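Local structure of elicitor protein Hrip2 (Magnaporthe oryzae, 5FID) at residues V93-G98 against Q102-A107; E42-S47 against L127-E132; G29-L34 against K55-T60. The protein acts as a protein elicitor of the rice blast fungus, probably setting off defence responses in the plants that sense it. The protein carries 1 engineered substitution. One frame throughout, in Å; residues are numbered along the deposited sequence.

In the fold
Contacts 1 and 2 belong to the five-strand mixed sheet. Contact 3 sits at the edge of the six-strand antiparallel sheet. Strands 93-96 and 131-135 are neighbours, so contacts 1 and 2 touch: Leu-95 packs on Val-131 and the backbones of Ser-96 and Glu-132 probably bond. Contact 1 is a partly buried hairpin held by backbone hydrogen bonds. Contact 2 is buried and has no hydrogen bond across its segments, with its charges kept to one side. Contact 3 is a surface contact of aliphatic chains and one water. It lies about 22 Å from contact 1, centre to centre, but meets contact 2 where Arg-45 packs on Gly-29.

Contact 1: residues V93-G98 against Q102-A107; sequences VTLSPG and QDFNCA
Val-93 and Leu-95 pair with Cys-106 and Phe-104 in an antiparallel beta hairpin. Strand 104-106 is the edge strand of the mixed sheet in this chain. Four backbone hydrogen bonds join the strands, two to each of these pairs. The straightest is Phe-104 N to Leu-95 O, 2.9 Å with an N-H...O angle of 174°. Between the pairs, Thr-94 CA makes a CA-H...O contact of 3.3 Å with Phe-104 O.

The apolar part lies on the face of Val-93, Leu-95, Phe-104 and Cys-106. Leu-95 and Phe-104 run side by side, with Leu-95 CD2 3.9 Å from Phe-104 CD2. Both rest on Leu-80 of strand 75-81 in the other sheet. Cys-106 is bonded to Cys-113 by a disulfide.

On the other face, Thr-94 CG2 lies 3.5 Å from Asn-105 OD1, whose hydrogen bond comes from Arg-92.

The polar part is at the turn end. Ser-96 OG gives a hydrogen bond of 2.9 Å to Asp-103 OD2 and meets it from above the carboxylate plane. Held anti to the backbone N (chi1 170°), the same Ser-96 OG also accepts from Gly-98 N, at 3.0 Å, in an ST turn. Asp-103 OD1 approaches Pro-97 CD.

The hydroxyl thus donates across the hairpin and accepts within its own segment. This ties the start of the turn to the carboxylate, while apolar groups and a disulfide hold the inner face.

Contact 2: residues E42-S47 against L127-E132; sequences EDFRKS and LPINVE
Phe-44 turns its ring toward Val-131 and Ile-129 with chi1 at -102°, some 40° from a staggered position. Val-131 keeps CG1 anti to its backbone N, which turns CG2 to the ring.

The ring is met in two ways. Val-131 CG2 lies in the ring plane at its edge, 3.5 Å from Phe-44 CZ. Ile-129 O sits over one face, 4.0 Å from Phe-44 CZ, and Ile-129 CG1 is 4.1 Å from the same carbon. The side chains of Phe-44 and Val-131 cross at about a right angle. No hydrogen bond joins the two segments.

The backbones stay apart, since strand 5-10 runs between strands 39-43 and 131-135 in the sheet. Gln-4 pairs with the backbone of Phe-44, while Gln-5 and Ile-7 pair with that of Val-131. Tyr-67 of the other sheet stacks on the Phe-44 ring.

The charges are paired well away from the ring, within segment 42-47. Arg-45 grips Glu-42 OE1 side-on, with NE at 3.1 Å and NH2 at 3.3 Å from OE1. Both nitrogens come from the same face of the carboxylate. Glu-42 OE2 is bonded to Tyr-67 OH and Ser-20 OG.

The phenyl therefore reaches across the chain at the start of strand 5-10, by van der Waals contact. The many partners of Glu-42 would probably favour its charged form.

Contact 3: residues G29-L34 against K55-T60; sequences GPLTTL and KTKTLT
Leu-31 lies against Lys-57 and Leu-59 of a type I beta turn, Thr-56 to Leu-59. The turn is in the loop that links strands 49-54 and 63-69 of the antiparallel sheet. Leu-31 comes just before strand 32-34, an outermost strand of that sheet. Strand 16-22 runs between the two parts, and its Gln-19 touches both Leu-31 and Leu-59.

The tight part is aliphatic. Leu-31 has CG anti to its backbone N, with chi1 at -179°, and its two methyls reach the turn. Leu-31 CD2 lies 3.8 Å from Lys-57 CG and 3.7 Å from Lys-57 O. Leu-31 CD1 approaches Leu-59 CD2 at 4.2 Å. The side chains of Leu-31 and Lys-57 cross at a slant. With its positive phi of 62°, Leu-59, at the last position of the turn, has CB directed toward segment 29-34. Leu-59 N bonds to Thr-56 O, 3.0 Å away, and closes the turn.

Behind the turn, Thr-58 OG1 bonds to Thr-60 OG1 and weakly to Thr-56 OG1. Thr-56 OG1 also accepts from Thr-60 N, which braces the loop from its own side.

The loose part is polar and open to water. Lys-57 is extended beyond CG; it runs past Leu-31 and ends near Thr-33 without a direct bond to it. Lys-57 CE stays 4.4 Å from Thr-33 OG1. One water spans the two: it lies 2.7 Å from Thr-33 OG1 and accepts a weak hydrogen bond of 3.3 Å from Lys-57 NZ.

Contact 1: residues V93-G98 against Q102-A107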
# COMPACT_ATOMS: atom_id res chain seq x y z
N VAL A 93 -5.58 -18.06 2.97
CA VAL A 93 -5.28 -17.42 1.69
C VAL A 93 -4.09 -16.48 1.87
O VAL A 93 -4.06 -15.67 2.80
CB VAL A 93 -6.49 -16.63 1.14
CG1 VAL A 93 -6.10 -15.89 -0.13
CG2 VAL A 93 -7.66 -17.57 0.85
N THR A 94 -3.11 -16.61 0.98
CA THR A 94 -1.94 -15.74 1.01
C THR A 94 -1.89 -14.92 -0.26
O THR A 94 -2.36 -15.36 -1.30
CB THR A 94 -0.64 -16.57 1.14
OG1 THR A 94 -0.51 -17.43 0.00
CG2 THR A 94 -0.67 -17.41 2.40
N LEU A 95 -1.32 -13.72 -0.18
CA LEU A 95 -1.03 -12.94 -1.38
C LEU A 95 0.29 -12.26 -1.12
O LEU A 95 0.43 -11.49 -0.17
CB LEU A 95 -2.13 -11.90 -1.64
CG LEU A 95 -1.88 -10.99 -2.86
CD1 LEU A 95 -2.07 -11.77 -4.15
CD2 LEU A 95 -2.81 -9.77 -2.84
N SER A 96 1.28 -12.55 -1.96
CA SER A 96 2.63 -12.03 -1.73
C SER A 96 3.23 -11.45 -3.00
O SER A 96 3.03 -12.00 -4.08
CB SER A 96 3.51 -13.17 -1.22
OG SER A 96 4.87 -12.79 -1.20
N PRO A 97 3.98 -10.35 -2.88
CA PRO A 97 4.67 -9.79 -4.04
C PRO A 97 6.09 -10.31 -4.13
O PRO A 97 6.88 -9.77 -4.91
CB PRO A 97 4.71 -8.29 -3.72
CG PRO A 97 4.93 -8.30 -2.22
CD PRO A 97 4.10 -9.46 -1.70
N GLY A 98 6.42 -11.33 -3.35
CA GLY A 98 7.80 -11.77 -3.24
C GLY A 98 8.43 -11.19 -1.99
O GLY A 98 7.74 -10.59 -1.15
N GLN A 102 5.40 -5.99 2.65
CA GLN A 102 4.27 -6.50 3.43
C GLN A 102 3.37 -7.40 2.58
O GLN A 102 3.05 -7.07 1.43
CB GLN A 102 3.47 -5.35 4.07
CG GLN A 102 2.54 -5.80 5.20
CD GLN A 102 2.32 -4.73 6.27
OE1 GLN A 102 3.04 -3.73 6.33
NE2 GLN A 102 1.32 -4.94 7.13
N ASP A 103 2.99 -8.55 3.15
CA ASP A 103 2.18 -9.56 2.46
C ASP A 103 0.81 -9.67 3.11
O ASP A 103 0.54 -9.06 4.15
CB ASP A 103 2.84 -10.95 2.56
CG ASP A 103 4.10 -11.09 1.72
OD1 ASP A 103 4.57 -10.07 1.18
OD2 ASP A 103 4.64 -12.21 1.62
N PHE A 104 -0.05 -10.48 2.50
CA PHE A 104 -1.25 -10.96 3.17
C PHE A 104 -1.00 -12.42 3.51
O PHE A 104 -0.64 -13.22 2.63
CB PHE A 104 -2.45 -10.90 2.23
CG PHE A 104 -2.97 -9.52 1.96
CD1 PHE A 104 -4.03 -9.00 2.70
CD2 PHE A 104 -2.43 -8.74 0.95
CE1 PHE A 104 -4.53 -7.74 2.44
CE2 PHE A 104 -2.94 -7.47 0.69
CZ PHE A 104 -3.99 -6.97 1.44
N ASN A 105 -1.20 -12.79 4.77
CA ASN A 105 -1.26 -14.20 5.12
C ASN A 105 -2.48 -14.37 6.01
O ASN A 105 -2.40 -14.20 7.23
CB ASN A 105 0.02 -14.67 5.81
CG ASN A 105 -0.04 -16.12 6.24
OD1 ASN A 105 -0.97 -16.85 5.88
ND2 ASN A 105 0.94 -16.56 7.03
N CYS A 106 -3.61 -14.67 5.38
CA CYS A 106 -4.89 -14.66 6.06
C CYS A 106 -5.27 -16.05 6.53
O CYS A 106 -5.60 -16.94 5.74
CB CYS A 106 -5.98 -14.05 5.16
SG CYS A 106 -5.66 -12.29 4.72
N ALA A 107 -5.21 -16.23 7.85
CA ALA A 107 -5.50 -17.51 8.47
C ALA A 107 -6.96 -17.86 8.23
O ALA A 107 -7.78 -16.97 7.96
CB ALA A 107 -5.20 -17.44 9.97

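Contact 2: residues E42-S47 against L127-E132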
# COMPACT_ATOMS: atom_id res chain seq x y z
N GLU A 42 -1.45 -14.37 -15.51
CA GLU A 42 -1.50 -13.44 -16.64
C GLU A 42 -0.35 -12.46 -16.53
O GLU A 42 0.13 -12.19 -15.44
CB GLU A 42 -2.83 -12.68 -16.66
CG GLU A 42 -3.01 -11.67 -15.52
CD GLU A 42 -4.26 -10.83 -15.70
OE1 GLU A 42 -5.09 -11.18 -16.58
OE2 GLU A 42 -4.44 -9.81 -14.98
N ASP A 43 0.11 -11.95 -17.67
CA ASP A 43 1.06 -10.85 -17.64
C ASP A 43 0.41 -9.65 -17.00
O ASP A 43 -0.79 -9.42 -17.19
CB ASP A 43 1.46 -10.45 -19.06
CG ASP A 43 2.24 -11.51 -19.77
OD1 ASP A 43 2.56 -12.55 -19.15
OD2 ASP A 43 2.56 -11.29 -20.96
N PHE A 44 1.20 -8.87 -16.26
CA PHE A 44 0.73 -7.61 -15.70
C PHE A 44 0.15 -6.72 -16.78
O PHE A 44 0.81 -6.42 -17.80
CB PHE A 44 1.89 -6.85 -15.05
CG PHE A 44 1.91 -6.94 -13.55
CD1 PHE A 44 1.43 -8.06 -12.90
CD2 PHE A 44 2.42 -5.89 -12.80
CE1 PHE A 44 1.47 -8.13 -11.51
CE2 PHE A 44 2.45 -5.95 -11.42
CZ PHE A 44 1.98 -7.07 -10.77
N ARG A 45 -1.08 -6.27 -16.56
CA ARG A 45 -1.71 -5.35 -17.48
C ARG A 45 -1.28 -3.95 -17.08
O ARG A 45 -1.24 -3.63 -15.90
CB ARG A 45 -3.23 -5.49 -17.42
CG ARG A 45 -3.69 -6.85 -17.93
CD ARG A 45 -5.14 -7.13 -17.57
NE ARG A 45 -5.50 -8.48 -17.97
CZ ARG A 45 -5.89 -8.82 -19.19
NH1 ARG A 45 -5.98 -7.90 -20.14
NH2 ARG A 45 -6.20 -10.08 -19.46
N LYS A 46 -0.94 -3.15 -18.09
CA LYS A 46 -0.40 -1.82 -17.90
C LYS A 46 -1.28 -1.00 -16.97
O LYS A 46 -0.80 -0.34 -16.05
CB LYS A 46 -0.27 -1.14 -19.27
CG LYS A 46 0.45 0.19 -19.28
CD LYS A 46 0.29 0.83 -20.65
CE LYS A 46 -1.19 0.88 -21.04
NZ LYS A 46 -1.42 1.22 -22.48
N SER A 47 -2.59 -1.07 -17.21
CA SER A 47 -3.59 -0.30 -16.47
C SER A 47 -3.90 -0.86 -15.09
O SER A 47 -4.60 -0.22 -14.31
CB SER A 47 -4.90 -0.24 -17.26
OG SER A 47 -5.53 -1.53 -17.37
N LEU A 127 9.16 -2.30 -7.75
CA LEU A 127 9.09 -3.12 -8.96
C LEU A 127 10.46 -3.71 -9.26
O LEU A 127 11.48 -3.12 -8.87
CB LEU A 127 8.62 -2.27 -10.14
CG LEU A 127 7.22 -1.67 -10.03
CD1 LEU A 127 6.93 -0.75 -11.21
CD2 LEU A 127 6.19 -2.79 -9.95
N PRO A 128 10.51 -4.86 -9.96
CA PRO A 128 9.37 -5.67 -10.41
C PRO A 128 8.92 -6.67 -9.35
O PRO A 128 9.71 -7.10 -8.51
CB PRO A 128 9.93 -6.42 -11.61
CG PRO A 128 11.38 -6.60 -11.29
CD PRO A 128 11.78 -5.36 -10.51
N ILE A 129 7.63 -7.00 -9.39
CA ILE A 129 7.06 -8.00 -8.49
C ILE A 129 6.18 -8.92 -9.31
O ILE A 129 5.73 -8.55 -10.39
CB ILE A 129 6.19 -7.35 -7.40
CG1 ILE A 129 5.03 -6.57 -8.02
CG2 ILE A 129 7.03 -6.42 -6.53
CD1 ILE A 129 4.04 -6.00 -7.00
N ASN A 130 5.97 -10.13 -8.80
CA ASN A 130 4.86 -10.97 -9.26
C ASN A 130 3.85 -10.91 -8.14
O ASN A 130 4.22 -11.01 -6.97
CB ASN A 130 5.30 -12.42 -9.48
CG ASN A 130 6.10 -12.63 -10.76
OD1 ASN A 130 6.00 -11.86 -11.71
ND2 ASN A 130 6.87 -13.71 -10.79
N VAL A 131 2.58 -10.70 -8.46
CA VAL A 131 1.54 -10.70 -7.42
C VAL A 131 0.95 -12.10 -7.39
O VAL A 131 0.29 -12.53 -8.33
CB VAL A 131 0.45 -9.65 -7.69
CG1 VAL A 131 -0.67 -9.75 -6.67
CG2 VAL A 131 1.06 -8.26 -7.63
N GLU A 132 1.21 -12.82 -6.30
CA GLU A 132 1.03 -14.27 -6.28
C GLU A 132 0.15 -14.68 -5.11
O GLU A 132 0.51 -14.49 -3.95
CB GLU A 132 2.39 -14.95 -6.20
CG GLU A 132 2.37 -16.46 -6.29
CD GLU A 132 3.77 -17.04 -6.45
OE1 GLU A 132 4.77 -16.28 -6.35
OE2 GLU A 132 3.87 -18.26 -6.67

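Contact 3: residues G29-L34 against K55-T60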
# COMPACT_ATOMS: atom_id res chain seq x y z
N GLY A 29 -10.10 -10.97 -19.29
CA GLY A 29 -9.23 -12.09 -19.61
C GLY A 29 -10.10 -13.31 -19.78
O GLY A 29 -11.31 -13.26 -19.54
N PRO A 30 -9.49 -14.43 -20.21
CA PRO A 30 -10.26 -15.67 -20.33
C PRO A 30 -10.91 -16.06 -19.01
O PRO A 30 -10.28 -15.95 -17.95
CB PRO A 30 -9.20 -16.70 -20.73
CG PRO A 30 -7.89 -16.10 -20.35
CD PRO A 30 -8.07 -14.62 -20.52
N LEU A 31 -12.17 -16.50 -19.06
CA LEU A 31 -12.81 -17.09 -17.90
C LEU A 31 -12.08 -18.41 -17.66
O LEU A 31 -12.18 -19.33 -18.47
CB LEU A 31 -14.30 -17.34 -18.17
CG LEU A 31 -15.14 -17.95 -17.04
CD1 LEU A 31 -14.84 -17.28 -15.70
CD2 LEU A 31 -16.62 -17.84 -17.36
N THR A 32 -11.35 -18.49 -16.56
CA THR A 32 -10.41 -19.59 -16.35
C THR A 32 -10.90 -20.59 -15.31
O THR A 32 -11.17 -20.23 -14.16
CB THR A 32 -9.01 -19.08 -15.96
OG1 THR A 32 -8.55 -18.15 -16.96
CG2 THR A 32 -8.02 -20.24 -15.87
N THR A 33 -11.00 -21.85 -15.70
CA THR A 33 -11.38 -22.89 -14.76
C THR A 33 -10.13 -23.53 -14.19
O THR A 33 -9.29 -24.06 -14.95
CB THR A 33 -12.20 -24.00 -15.43
OG1 THR A 33 -13.36 -23.43 -16.08
CG2 THR A 33 -12.64 -25.00 -14.38
N LEU A 34 -10.00 -23.51 -12.87
CA LEU A 34 -8.86 -24.14 -12.21
C LEU A 34 -9.34 -25.36 -11.43
O LEU A 34 -10.01 -25.22 -10.39
CB LEU A 34 -8.18 -23.17 -11.23
CG LEU A 34 -7.54 -21.88 -11.76
CD1 LEU A 34 -6.87 -21.13 -10.60
CD2 LEU A 34 -6.53 -22.22 -12.83
N LYS A 55 -16.03 -19.79 -6.55
CA LYS A 55 -16.25 -21.22 -6.73
C LYS A 55 -17.36 -21.50 -7.74
O LYS A 55 -17.73 -22.66 -7.96
CB LYS A 55 -16.58 -21.89 -5.39
CG LYS A 55 -15.41 -21.98 -4.44
CD LYS A 55 -15.87 -22.61 -3.14
CE LYS A 55 -14.78 -22.58 -2.11
NZ LYS A 55 -15.26 -23.11 -0.81
N THR A 56 -17.90 -20.45 -8.36
CA THR A 56 -18.86 -20.63 -9.45
C THR A 56 -18.38 -19.98 -10.73
O THR A 56 -17.66 -18.98 -10.71
CB THR A 56 -20.29 -20.11 -9.10
OG1 THR A 56 -20.23 -18.73 -8.75
CG2 THR A 56 -20.87 -20.90 -7.95
N LYS A 57 -18.78 -20.56 -11.85
CA LYS A 57 -18.42 -20.03 -13.16
C LYS A 57 -19.04 -18.65 -13.41
O LYS A 57 -18.52 -17.87 -14.20
CB LYS A 57 -18.84 -21.00 -14.26
CG LYS A 57 -17.99 -20.88 -15.49
CD LYS A 57 -18.25 -22.00 -16.48
CE LYS A 57 -17.25 -21.93 -17.63
NZ LYS A 57 -17.44 -23.03 -18.62
N THR A 58 -20.14 -18.35 -12.72
CA THR A 58 -20.75 -17.04 -12.85
C THR A 58 -20.05 -15.98 -12.01
O THR A 58 -20.44 -14.81 -12.04
CB THR A 58 -22.24 -17.07 -12.50
OG1 THR A 58 -22.40 -17.64 -11.19
CG2 THR A 58 -23.00 -17.92 -13.50
N LEU A 59 -19.04 -16.40 -11.24
CA LEU A 59 -18.22 -15.49 -10.42
C LEU A 59 -19.05 -14.76 -9.36
O LEU A 59 -18.81 -13.58 -9.05
CB LEU A 59 -17.46 -14.49 -11.31
CG LEU A 59 -16.54 -15.08 -12.38
CD1 LEU A 59 -15.91 -13.98 -13.23
CD2 LEU A 59 -15.47 -15.91 -11.73
N THR A 60 -20.03 -15.47 -8.79
CA THR A 60 -20.92 -14.87 -7.80
C THR A 60 -20.21 -14.69 -6.46
O THR A 60 -19.50 -15.60 -6.00
CB THR A 60 -22.18 -15.71 -7.60
OG1 THR A 60 -22.94 -15.71 -8.82
CG2 THR A 60 -23.04 -15.13 -6.50
O HOH W 1 -15.49 -24.92 -16.80